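Local coordinates for protein endo-b-1,4-glucanase (Nasutitermes takasagoensis, PDB 1KS8) that probably hydrolyses internal beta-1,4-glucosidic linkages in cellulose and related beta-glucans, as a family 9 endoglucanase with an (alpha/alpha)6 fold, at residues R10-F15 / G420-L425; Y52-A55 / K60-F63; A66-V71 / V413-N418; G75-E80 / L159-I164; G148-G153 / Y206-Y211. One frame throughout, in Å; residues are numbered along the deposited sequence.

Interaction 1. Residues R10-F15 / G420-L425; sequences RDSLLF and GFQSAL
S12 and Q422 join two helices of the (alpha/alpha)6 fold, one near each end of the chain. The short segments run nearly antiparallel, with their axes 9.9 Å apart and an angle of 153° between their directions. The nearest CA atoms, those of S12 and Q422, are 6.2 Å apart. One polar link carries the contact. S12 OG donates to Q422 OE1 over 2.7 Å. The donor lies in the carbonyl plane of the amide, at a C=O...OG angle of 123°, so it uses a lone pair of the oxygen. The Q422 chain swings away from its own backbone N (chi1 -172°) and stays extended, which carries the amide across to the partner helix. Its aliphatic part is not idle, since Q422 CB lies 3.4 Å from S12 OG. The nitrogen of the same amide faces L13, with Q422 NE2 3.4 Å from L13 CD2. The two side chains cross there at about a right angle. Q422 NE2 is also hydrogen-bonded to Y83 OH, which probably fixes which way round the buried amide sits. S12 OG in turn is paired with N418 ND2, one turn earlier on the Q422 helix. An alanine at Q422 would probably cost S12 OG its acceptor and Y83 OH its bond to the amide, and open a gap beside L13. Around this pair, F421 packs on I335 and L339 of helix 324-341 and on A308 of helix 303-319, while Q422 also touches L9 and Y16 of helix 5-18.

Interaction 2. Residues Y52-A55 / K60-F63; sequences YFDA and KFGF
D54 meets F61 where the loop holding the Asp-Ala-Gly-Asp sequence of family 9 glucanases passes the strand 60-61 and the start of helix 62-78. The D54 side chain can be followed outward. Its CB sits at the edge of the F61 ring, near the ring plane, 3.8 Å from F61 CD2. CG points away from the D54 backbone N (chi1 -176°), and this turn keeps the carboxylate beside the phenylalanine. D54 CG is 3.9 Å from the same F61 CD2. The carboxylate and ring planes stand almost perpendicular, 86° apart. Of the two oxygens, OD1 lies 4.2 Å from F61 CB. OD2 is also near F61 CD2, but its polar partner is Y206 OH, whose ring meets that of F61. The side chain of D54 is about 5 Å from that of E412, a predicted active-site residue, and A55 packs on E412. The contact therefore borders the probable catalytic centre. One residue before F61, K60 brings CG to 3.4 Å from Y52 O. Its chain then bends, and NZ ends in a salt bridge with D40 and hydrogen bonds to L48 O and G50 O. The buried ammonium thus has a carboxylate and two carbonyls as partners. Water 1 ties the two backbones together. It donates to Y52 O over 2.8 Å and accepts from F61 N at 3.0 Å.

Interaction 3. Residues A66-V71 / V413-N418; sequences AYTATV and VATDYN
Y67 and D416 set their side chains at about a right angle. The tyrosine ring and the carboxylate plane are 78° apart. The aspartate touches the ring with its CB, which lies 3.8 Å from Y67 CD2 in an oblique approach. D416 CG is tucked between its own backbone N and carbonyl carbon (chi1 64°). W253 and R305 also touch this side chain. The far end of the tyrosine is tied to the backbone instead. Y67 OH donates to water 2 over 2.8 Å, and this water lies at the ring edge, in its plane. Water 2 donates in turn to D416 O over 2.7 Å. One residue on, T68 faces the peptide between T415 and D416. T68 OG1 comes within 3.4 Å of T415 C. It is equally near D416 N, but the angle there is too poor for a hydrogen bond. The two threonine hydroxyls, T68 OG1 and T415 OG1, are 3.7 Å apart and each has its own partner. T68 OG1 bonds to P64 O, within its own helix, and T415 OG1 bonds to D54 O. T68 CG2 rests 3.8 Å from T415 O, an oxygen that also accepts from Y16 OH. The hydroxyls of Y67, T68 and T415 thus find their partners in a water and nearby carbonyls. The contact lies almost at the centre of the chain, with the side chain of the predicted active-site residue E412 about 7 Å from that of D416. It packs helix 62-78 against the weakly bonded start of helix 415-430, at the heart of the (alpha/alpha)6 barrel of family 9 glucanases.

Interaction 4. Residues G75-E80 / L159-I164; sequences GLIDFE and LAAASI
I77 reaches across to A161 and I164, two residues of helix 149-165 that turn one side to helix 62-78. Along 159-164, L159 packs the other way, on L177, A181 and L184 of helix 171-190. The A160 carbonyl accepts the S163 hydroxyl within the helix (S163 OG to A160 O, 2.6 Å). At A161 the contact begins. The methyl CD1 of I77 lies 3.5 Å from A161 O and 4.4 Å from A161 CB. A162 looks toward V96 and T100 of helix 89-106. S163 points away and turns its hydroxyl back on its own helix. I164 completes the contact. Its CB is 3.8 Å from I77 CD1, and its CG2 is 4.0 Å from I77 CG1. The two isoleucines cross at about a right angle. In I77, CG1 points away from its carbonyl carbon (chi1 -63°) and the chain then extends (chi2 166°), which pushes CD1 forward between A161 and I164. A glycine at I77 would probably open a gap beside A161 O and strip CB and CG2 of I164 of their packing against this side chain. R224 of helix 212-226 lies on both isoleucines and forms a salt bridge with D78. The join is apolar apart from the A161 carbonyl that I77 CD1 touches, and is only partly buried. Its hold should come from methyl packing and shape rather than from directed bonds.

Interaction 5. Residues G148-G153 / Y206-Y211; sequences GSDLAG and YASADY
S208 donates its hydroxyl to D150 at the start of helix 149-165. S208 OG is 2.6 Å from D150 OD2 and meets the syn lone pair of that oxygen. Water 3 donates to D150 OD2 as well, at 2.9 Å, and accepts from A209 N over 2.8 Å. One carboxylate oxygen thus holds both a side chain and, through water, the backbone of the 206-211 loop. Y211 adds the apolar half. Its CB is 3.6 Å from D150 CB, and S149 CB is 3.6 Å from Y211 CD1. S149 OG stands over one face of the tyrosine ring, 4.0 Å above its plane and toward the rim. The second shell fixes these groups. D150 OD1 accepts from Y195 N and from L151 N of its own helix, the latter on the anti side and 33° out of the carboxylate plane. S149 OG is bonded to A188 O and G193 N. The first turn of the helix probably favours a negative charge on D150. D210, next to Y211, is a calcium ligand seen in a structure of this protein, though no calcium is bound here. D213 and E214, further ligands, follow on helix 212-226. The loop therefore links the start of helix 149-165 to that of helix 212-226, with helix 195-198 alongside and F63 of helix 62-78 packed on D150.

How the interactions relate
Interactions 1, 2 and 3 are fully buried; interactions 4 and 5 are only partly so. Helix 62-78 takes part in interactions 2, 3 and 4, helix 415-430 in 1 and 3, and helix 149-165 in 4 and 5. Interaction 3 lies nearest the chain centre. It joins interaction 1 through S423 OG and V71 O, and interaction 2 through T415 N and D54 O. Y206, from the loop of interaction 5, reaches D54 of interaction 2. The chemistry changes with place. Direct side-chain hydrogen bonds span interactions 1 and 5, a water joins two backbones in 2 and side chain to backbone in 3 and 5, and interaction 4 relies on aliphatic packing.

Interaction 1. Residues R10-F15 / G420-L425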
# COMPACT_ATOMS: atom_id res chain seq x y z
N ARG A 10 3.23 -11.50 -10.35
CA ARG A 10 3.32 -10.74 -11.59
C ARG A 10 1.99 -10.03 -11.85
O ARG A 10 1.97 -8.89 -12.33
CB ARG A 10 3.64 -11.66 -12.77
CG ARG A 10 5.00 -12.33 -12.67
CD ARG A 10 5.23 -13.29 -13.84
NE ARG A 10 6.37 -14.17 -13.58
CZ ARG A 10 6.29 -15.50 -13.53
NH1 ARG A 10 5.13 -16.11 -13.72
NH2 ARG A 10 7.38 -16.21 -13.28
N ASP A 11 0.89 -10.70 -11.54
CA ASP A 11 -0.43 -10.10 -11.74
C ASP A 11 -0.60 -8.87 -10.85
O ASP A 11 -1.13 -7.85 -11.28
CB ASP A 11 -1.54 -11.11 -11.41
CG ASP A 11 -1.71 -12.18 -12.48
OD1 ASP A 11 -2.54 -13.08 -12.25
OD2 ASP A 11 -1.03 -12.12 -13.52
N SER A 12 -0.15 -8.97 -9.60
CA SER A 12 -0.26 -7.85 -8.68
C SER A 12 0.52 -6.65 -9.24
O SER A 12 0.09 -5.50 -9.11
CB SER A 12 0.27 -8.24 -7.30
OG SER A 12 0.01 -7.21 -6.35
N LEU A 13 1.67 -6.92 -9.85
CA LEU A 13 2.45 -5.84 -10.44
C LEU A 13 1.68 -5.21 -11.60
O LEU A 13 1.81 -4.02 -11.86
CB LEU A 13 3.82 -6.36 -10.88
CG LEU A 13 4.78 -6.55 -9.70
CD1 LEU A 13 5.94 -7.43 -10.11
CD2 LEU A 13 5.25 -5.19 -9.20
N LEU A 14 0.87 -6.01 -12.30
CA LEU A 14 0.07 -5.47 -13.40
C LEU A 14 -1.00 -4.55 -12.82
O LEU A 14 -1.39 -3.57 -13.44
CB LEU A 14 -0.58 -6.59 -14.21
CG LEU A 14 0.36 -7.47 -15.05
CD1 LEU A 14 -0.46 -8.54 -15.75
CD2 LEU A 14 1.10 -6.62 -16.07
N PHE A 15 -1.49 -4.88 -11.62
CA PHE A 15 -2.49 -4.02 -11.00
C PHE A 15 -1.85 -2.66 -10.73
O PHE A 15 -2.45 -1.63 -11.01
CB PHE A 15 -3.01 -4.62 -9.69
CG PHE A 15 -3.81 -3.65 -8.86
CD1 PHE A 15 -4.99 -3.09 -9.35
CD2 PHE A 15 -3.37 -3.26 -7.60
CE1 PHE A 15 -5.71 -2.16 -8.59
CE2 PHE A 15 -4.09 -2.33 -6.84
CZ PHE A 15 -5.26 -1.78 -7.33
N GLY A 420 0.31 -5.41 1.23
CA GLY A 420 0.65 -6.53 2.08
C GLY A 420 0.53 -7.83 1.30
O GLY A 420 1.37 -8.72 1.42
N PHE A 421 -0.53 -7.92 0.50
CA PHE A 421 -0.82 -9.06 -0.35
C PHE A 421 0.37 -9.38 -1.26
O PHE A 421 0.85 -10.51 -1.30
CB PHE A 421 -2.06 -8.74 -1.18
CG PHE A 421 -2.43 -9.78 -2.20
CD1 PHE A 421 -2.84 -11.05 -1.82
CD2 PHE A 421 -2.42 -9.46 -3.56
CE1 PHE A 421 -3.25 -11.98 -2.78
CE2 PHE A 421 -2.81 -10.38 -4.52
CZ PHE A 421 -3.23 -11.65 -4.13
N GLN A 422 0.85 -8.37 -1.99
CA GLN A 422 1.97 -8.59 -2.90
C GLN A 422 3.24 -9.00 -2.17
O GLN A 422 3.96 -9.89 -2.62
CB GLN A 422 2.23 -7.33 -3.74
CG GLN A 422 3.26 -7.57 -4.83
CD GLN A 422 3.37 -6.42 -5.80
OE1 GLN A 422 2.39 -6.02 -6.43
NE2 GLN A 422 4.58 -5.88 -5.94
N SER A 423 3.52 -8.35 -1.04
CA SER A 423 4.71 -8.70 -0.28
C SER A 423 4.62 -10.12 0.27
O SER A 423 5.62 -10.82 0.36
CB SER A 423 4.94 -7.68 0.83
OG SER A 423 5.27 -6.42 0.26
N ALA A 424 3.41 -10.54 0.64
CA ALA A 424 3.20 -11.89 1.15
C ALA A 424 3.44 -12.90 0.04
O ALA A 424 3.99 -13.98 0.27
CB ALA A 424 1.78 -12.03 1.70
N LEU A 425 3.03 -12.55 -1.18
CA LEU A 425 3.23 -13.44 -2.32
C LEU A 425 4.73 -13.62 -2.56
O LEU A 425 5.19 -14.73 -2.82
CB LEU A 425 2.56 -12.87 -3.57
CG LEU A 425 1.03 -12.94 -3.58
CD1 LEU A 425 0.48 -12.04 -4.68
CD2 LEU A 425 0.60 -14.38 -3.79

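Interaction 2. Residues Y52-A55 / K60-F63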
# COMPACT_ATOMS: atom_id res chain seq x y z
N TYR A 52 0.69 7.19 -8.00
CA TYR A 52 -0.41 6.26 -8.20
C TYR A 52 -1.78 6.83 -7.87
O TYR A 52 -1.94 7.58 -6.90
CB TYR A 52 -0.25 5.03 -7.30
CG TYR A 52 0.88 4.10 -7.66
CD1 TYR A 52 0.82 3.31 -8.80
CD2 TYR A 52 1.99 3.98 -6.83
CE1 TYR A 52 1.83 2.42 -9.11
CE2 TYR A 52 3.02 3.09 -7.13
CZ TYR A 52 2.93 2.31 -8.28
OH TYR A 52 3.92 1.41 -8.59
N PHE A 53 -2.76 6.48 -8.68
CA PHE A 53 -4.14 6.86 -8.40
C PHE A 53 -4.44 5.95 -7.22
O PHE A 53 -3.98 4.80 -7.18
CB PHE A 53 -5.04 6.53 -9.59
CG PHE A 53 -4.84 7.43 -10.78
CD1 PHE A 53 -4.89 8.82 -10.63
CD2 PHE A 53 -4.64 6.90 -12.04
CE1 PHE A 53 -4.76 9.66 -11.73
CE2 PHE A 53 -4.51 7.74 -13.15
CZ PHE A 53 -4.57 9.12 -12.99
N ASP A 54 -5.20 6.43 -6.25
CA ASP A 54 -5.45 5.64 -5.05
C ASP A 54 -6.21 4.33 -5.19
O ASP A 54 -5.73 3.28 -4.75
CB ASP A 54 -6.17 6.50 -4.01
CG ASP A 54 -6.37 5.76 -2.71
OD1 ASP A 54 -5.36 5.42 -2.05
OD2 ASP A 54 -7.54 5.51 -2.34
N ALA A 55 -7.39 4.39 -5.79
CA ALA A 55 -8.22 3.20 -5.89
C ALA A 55 -8.94 3.14 -7.23
O ALA A 55 -8.29 3.04 -8.27
CB ALA A 55 -9.23 3.21 -4.75
N LYS A 60 -4.85 11.37 -5.88
CA LYS A 60 -3.57 10.87 -5.42
C LYS A 60 -3.54 11.21 -3.92
O LYS A 60 -3.26 12.35 -3.52
CB LYS A 60 -2.43 11.54 -6.21
CG LYS A 60 -2.28 10.90 -7.59
CD LYS A 60 -1.86 11.87 -8.70
CE LYS A 60 -0.48 12.45 -8.49
NZ LYS A 60 0.01 13.09 -9.75
N PHE A 61 -3.89 10.22 -3.10
CA PHE A 61 -3.92 10.36 -1.64
C PHE A 61 -2.55 9.94 -1.11
O PHE A 61 -2.22 8.75 -1.08
CB PHE A 61 -5.02 9.48 -1.04
CG PHE A 61 -6.41 10.05 -1.16
CD1 PHE A 61 -6.76 11.22 -0.48
CD2 PHE A 61 -7.39 9.41 -1.93
CE1 PHE A 61 -8.05 11.73 -0.55
CE2 PHE A 61 -8.70 9.93 -2.00
CZ PHE A 61 -9.02 11.09 -1.31
N GLY A 62 -1.78 10.92 -0.66
CA GLY A 62 -0.43 10.66 -0.19
C GLY A 62 -0.18 9.71 0.97
O GLY A 62 0.84 9.03 1.00
N PHE A 63 -1.10 9.65 1.93
CA PHE A 63 -0.90 8.79 3.08
C PHE A 63 -0.94 7.31 2.65
O PHE A 63 0.03 6.58 2.85
CB PHE A 63 -1.95 9.11 4.15
CG PHE A 63 -1.64 8.56 5.52
CD1 PHE A 63 -0.32 8.33 5.91
CD2 PHE A 63 -2.66 8.31 6.42
CE1 PHE A 63 -0.03 7.85 7.19
CE2 PHE A 63 -2.38 7.83 7.70
CZ PHE A 63 -1.07 7.61 8.09
O HOH W 1 -2.97 7.67 -4.27

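Interaction 3. Residues A66-V71 / V413-N418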
# COMPACT_ATOMS: atom_id res chain seq x y z
N ALA A 66 2.03 6.41 0.33
CA ALA A 66 3.31 6.24 0.99
C ALA A 66 3.35 4.89 1.70
O ALA A 66 4.35 4.17 1.62
CB ALA A 66 3.54 7.37 2.00
N TYR A 67 2.26 4.55 2.38
CA TYR A 67 2.16 3.27 3.07
C TYR A 67 2.37 2.14 2.07
O TYR A 67 3.11 1.18 2.33
CB TYR A 67 0.77 3.13 3.71
CG TYR A 67 0.41 1.70 4.05
CD1 TYR A 67 0.89 1.09 5.21
CD2 TYR A 67 -0.36 0.93 3.18
CE1 TYR A 67 0.62 -0.25 5.49
CE2 TYR A 67 -0.63 -0.40 3.44
CZ TYR A 67 -0.14 -0.99 4.60
OH TYR A 67 -0.40 -2.32 4.84
N THR A 68 1.72 2.25 0.92
CA THR A 68 1.84 1.24 -0.12
C THR A 68 3.30 1.07 -0.52
O THR A 68 3.82 -0.05 -0.60
CB THR A 68 1.02 1.63 -1.37
OG1 THR A 68 -0.37 1.61 -1.04
CG2 THR A 68 1.29 0.67 -2.51
N ALA A 69 3.97 2.20 -0.76
CA ALA A 69 5.37 2.18 -1.15
C ALA A 69 6.26 1.53 -0.09
O ALA A 69 7.14 0.74 -0.42
CB ALA A 69 5.85 3.60 -1.44
N THR A 70 6.03 1.86 1.17
CA THR A 70 6.84 1.28 2.25
C THR A 70 6.69 -0.23 2.31
O THR A 70 7.68 -0.95 2.39
CB THR A 70 6.46 1.87 3.62
OG1 THR A 70 6.50 3.30 3.55
CG2 THR A 70 7.44 1.40 4.70
N VAL A 71 5.46 -0.72 2.28
CA VAL A 71 5.21 -2.15 2.36
C VAL A 71 5.75 -2.90 1.13
O VAL A 71 6.29 -4.00 1.26
CB VAL A 71 3.71 -2.43 2.57
CG1 VAL A 71 3.43 -3.92 2.53
CG2 VAL A 71 3.28 -1.86 3.93
N VAL A 413 -11.24 -1.77 -4.82
CA VAL A 413 -9.88 -2.21 -5.09
C VAL A 413 -9.07 -0.96 -4.76
O VAL A 413 -9.57 0.16 -4.91
CB VAL A 413 -9.66 -2.62 -6.57
CG1 VAL A 413 -10.47 -3.87 -6.88
CG2 VAL A 413 -10.06 -1.49 -7.51
N ALA A 414 -7.84 -1.13 -4.29
CA ALA A 414 -7.04 0.02 -3.92
C ALA A 414 -5.56 -0.31 -3.83
O ALA A 414 -5.19 -1.46 -3.60
CB ALA A 414 -7.52 0.59 -2.59
N THR A 415 -4.72 0.70 -4.00
CA THR A 415 -3.29 0.47 -3.92
C THR A 415 -2.91 -0.12 -2.56
O THR A 415 -2.08 -1.03 -2.49
CB THR A 415 -2.49 1.77 -4.15
OG1 THR A 415 -2.99 2.80 -3.29
CG2 THR A 415 -2.62 2.21 -5.60
N ASP A 416 -3.51 0.36 -1.47
CA ASP A 416 -3.13 -0.20 -0.18
C ASP A 416 -3.66 -1.61 0.04
O ASP A 416 -3.15 -2.33 0.89
CB ASP A 416 -3.51 0.73 1.00
CG ASP A 416 -5.00 0.96 1.16
OD1 ASP A 416 -5.82 0.27 0.52
OD2 ASP A 416 -5.36 1.86 1.96
N TYR A 417 -4.66 -2.02 -0.74
CA TYR A 417 -5.20 -3.37 -0.62
C TYR A 417 -4.20 -4.41 -1.12
O TYR A 417 -4.10 -5.50 -0.57
CB TYR A 417 -6.47 -3.53 -1.46
CG TYR A 417 -7.76 -3.03 -0.85
CD1 TYR A 417 -7.76 -2.13 0.22
CD2 TYR A 417 -8.99 -3.42 -1.38
CE1 TYR A 417 -8.96 -1.63 0.73
CE2 TYR A 417 -10.18 -2.93 -0.88
CZ TYR A 417 -10.17 -2.03 0.17
OH TYR A 417 -11.36 -1.53 0.65
N ASN A 418 -3.47 -4.07 -2.18
CA ASN A 418 -2.50 -5.00 -2.75
C ASN A 418 -1.10 -5.01 -2.17
O ASN A 418 -0.31 -5.90 -2.51
CB ASN A 418 -2.38 -4.77 -4.26
CG ASN A 418 -3.37 -5.58 -5.06
OD1 ASN A 418 -4.58 -5.40 -4.94
ND2 ASN A 418 -2.86 -6.48 -5.89
O HOH W 2 -1.44 -3.55 2.57

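Interaction 4. Residues G75-E80 / L159-I164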
# COMPACT_ATOMS: atom_id res chain seq x y z
N GLY A 75 8.82 -5.74 1.38
CA GLY A 75 8.81 -7.10 0.86
C GLY A 75 9.94 -7.33 -0.13
O GLY A 75 10.49 -8.43 -0.21
N LEU A 76 10.29 -6.30 -0.88
CA LEU A 76 11.37 -6.38 -1.86
C LEU A 76 12.71 -6.58 -1.17
O LEU A 76 13.62 -7.22 -1.71
CB LEU A 76 11.43 -5.09 -2.69
CG LEU A 76 10.97 -5.16 -4.14
CD1 LEU A 76 11.08 -3.78 -4.77
CD2 LEU A 76 11.82 -6.16 -4.92
N ILE A 77 12.84 -6.03 0.03
CA ILE A 77 14.07 -6.15 0.80
C ILE A 77 14.21 -7.52 1.48
O ILE A 77 15.22 -8.19 1.33
CB ILE A 77 14.16 -5.05 1.89
CG1 ILE A 77 14.21 -3.67 1.24
CG2 ILE A 77 15.38 -5.28 2.78
CD1 ILE A 77 13.96 -2.52 2.21
N ASP A 78 13.17 -7.92 2.21
CA ASP A 78 13.20 -9.19 2.93
C ASP A 78 12.95 -10.44 2.08
O ASP A 78 13.40 -11.53 2.44
CB ASP A 78 12.17 -9.17 4.06
CG ASP A 78 12.57 -8.26 5.20
OD1 ASP A 78 11.73 -8.02 6.09
OD2 ASP A 78 13.73 -7.79 5.21
N PHE A 79 12.25 -10.28 0.97
CA PHE A 79 11.94 -11.42 0.11
C PHE A 79 12.29 -11.16 -1.35
O PHE A 79 11.55 -11.51 -2.26
CB PHE A 79 10.45 -11.76 0.28
CG PHE A 79 10.06 -12.00 1.71
CD1 PHE A 79 10.46 -13.17 2.37
CD2 PHE A 79 9.35 -11.04 2.42
CE1 PHE A 79 10.16 -13.36 3.72
CE2 PHE A 79 9.05 -11.23 3.77
CZ PHE A 79 9.46 -12.39 4.42
N GLU A 80 13.45 -10.54 -1.55
CA GLU A 80 13.93 -10.23 -2.88
C GLU A 80 14.01 -11.49 -3.74
O GLU A 80 13.74 -11.46 -4.94
CB GLU A 80 15.32 -9.58 -2.80
CG GLU A 80 15.83 -9.05 -4.13
CD GLU A 80 17.20 -8.41 -4.02
OE1 GLU A 80 17.68 -7.88 -5.04
OE2 GLU A 80 17.79 -8.45 -2.92
N LEU A 159 10.65 6.32 1.61
CA LEU A 159 11.89 6.76 0.97
C LEU A 159 13.10 6.03 1.53
O LEU A 159 14.00 5.63 0.79
CB LEU A 159 12.04 8.27 1.13
CG LEU A 159 11.00 9.10 0.37
CD1 LEU A 159 11.03 10.54 0.85
CD2 LEU A 159 11.27 9.02 -1.13
N ALA A 160 13.13 5.85 2.85
CA ALA A 160 14.24 5.16 3.49
C ALA A 160 14.25 3.70 3.06
O ALA A 160 15.31 3.15 2.74
CB ALA A 160 14.11 5.26 5.01
N ALA A 161 13.08 3.07 3.03
CA ALA A 161 13.00 1.67 2.61
C ALA A 161 13.46 1.57 1.16
O ALA A 161 14.21 0.66 0.80
CB ALA A 161 11.57 1.16 2.76
N ALA A 162 13.00 2.50 0.32
CA ALA A 162 13.39 2.49 -1.08
C ALA A 162 14.90 2.69 -1.25
O ALA A 162 15.50 2.11 -2.15
CB ALA A 162 12.63 3.57 -1.84
N SER A 163 15.51 3.49 -0.38
CA SER A 163 16.95 3.73 -0.50
C SER A 163 17.71 2.42 -0.32
O SER A 163 18.77 2.23 -0.91
CB SER A 163 17.42 4.77 0.53
OG SER A 163 17.49 4.24 1.84
N ILE A 164 17.16 1.52 0.49
CA ILE A 164 17.78 0.22 0.71
C ILE A 164 17.62 -0.63 -0.55
O ILE A 164 18.55 -1.28 -1.01
CB ILE A 164 17.14 -0.51 1.91
CG1 ILE A 164 17.40 0.29 3.19
CG2 ILE A 164 17.70 -1.92 2.04
CD1 ILE A 164 16.64 -0.22 4.40

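Interaction 5. Residues G148-G153 / Y206-Y211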
# COMPACT_ATOMS: atom_id res chain seq x y z
N GLY A 148 1.90 17.55 9.44
CA GLY A 148 1.34 16.24 9.14
C GLY A 148 2.40 15.20 9.42
O GLY A 148 3.00 14.64 8.50
N SER A 149 2.63 14.93 10.71
CA SER A 149 3.63 13.96 11.14
C SER A 149 3.40 12.57 10.58
O SER A 149 4.36 11.86 10.26
CB SER A 149 3.68 13.89 12.66
OG SER A 149 3.92 15.17 13.22
N ASP A 150 2.14 12.16 10.48
CA ASP A 150 1.84 10.84 9.95
C ASP A 150 2.16 10.73 8.46
O ASP A 150 2.80 9.77 8.03
CB ASP A 150 0.38 10.44 10.22
CG ASP A 150 -0.60 11.60 10.10
OD1 ASP A 150 -0.24 12.70 9.63
OD2 ASP A 150 -1.78 11.40 10.49
N LEU A 151 1.73 11.72 7.69
CA LEU A 151 1.98 11.73 6.25
C LEU A 151 3.47 11.86 5.95
O LEU A 151 4.02 11.10 5.15
CB LEU A 151 1.22 12.88 5.59
CG LEU A 151 1.51 13.12 4.10
CD1 LEU A 151 1.08 11.92 3.28
CD2 LEU A 151 0.76 14.37 3.66
N ALA A 152 4.12 12.83 6.59
CA ALA A 152 5.55 13.04 6.38
C ALA A 152 6.35 11.83 6.87
O ALA A 152 7.33 11.43 6.25
CB ALA A 152 6.00 14.30 7.12
N GLY A 153 5.91 11.27 8.00
CA GLY A 153 6.58 10.11 8.55
C GLY A 153 6.49 8.88 7.67
O GLY A 153 7.49 8.20 7.44
N TYR A 206 -9.15 9.42 4.17
CA TYR A 206 -8.03 8.76 4.82
C TYR A 206 -7.64 9.56 6.05
O TYR A 206 -6.54 10.10 6.15
CB TYR A 206 -6.85 8.64 3.85
CG TYR A 206 -7.06 7.56 2.81
CD1 TYR A 206 -6.88 6.22 3.14
CD2 TYR A 206 -7.48 7.87 1.53
CE1 TYR A 206 -7.12 5.21 2.21
CE2 TYR A 206 -7.73 6.87 0.59
CZ TYR A 206 -7.54 5.54 0.94
OH TYR A 206 -7.77 4.55 0.01
N ALA A 207 -8.56 9.64 7.00
CA ALA A 207 -8.35 10.39 8.23
C ALA A 207 -7.21 9.90 9.10
O ALA A 207 -6.96 8.70 9.20
CB ALA A 207 -9.64 10.42 9.04
N SER A 208 -6.52 10.85 9.72
CA SER A 208 -5.42 10.54 10.63
C SER A 208 -6.00 9.85 11.86
O SER A 208 -7.10 10.17 12.30
CB SER A 208 -4.73 11.82 11.10
OG SER A 208 -4.09 12.51 10.04
N ALA A 209 -5.26 8.89 12.40
CA ALA A 209 -5.67 8.18 13.61
C ALA A 209 -4.80 8.78 14.71
O ALA A 209 -5.14 9.81 15.29
CB ALA A 209 -5.40 6.69 13.46
N ASP A 210 -3.67 8.13 14.99
CA ASP A 210 -2.73 8.62 15.99
C ASP A 210 -1.38 8.60 15.30
O ASP A 210 -0.75 7.55 15.17
CB ASP A 210 -2.73 7.70 17.22
CG ASP A 210 -1.92 8.26 18.37
OD1 ASP A 210 -2.20 7.90 19.53
OD2 ASP A 210 -0.99 9.06 18.11
N TYR A 211 -0.94 9.77 14.85
CA TYR A 211 0.31 9.91 14.12
C TYR A 211 1.58 9.44 14.82
O TYR A 211 2.61 9.24 14.17
CB TYR A 211 0.50 11.37 13.69
CG TYR A 211 0.78 12.34 14.82
CD1 TYR A 211 2.01 12.34 15.48
CD2 TYR A 211 -0.18 13.26 15.23
CE1 TYR A 211 2.27 13.23 16.52
CE2 TYR A 211 0.07 14.16 16.26
CZ TYR A 211 1.30 14.14 16.90
OH TYR A 211 1.55 15.03 17.92
O HOH W 3 -2.53 8.87 11.68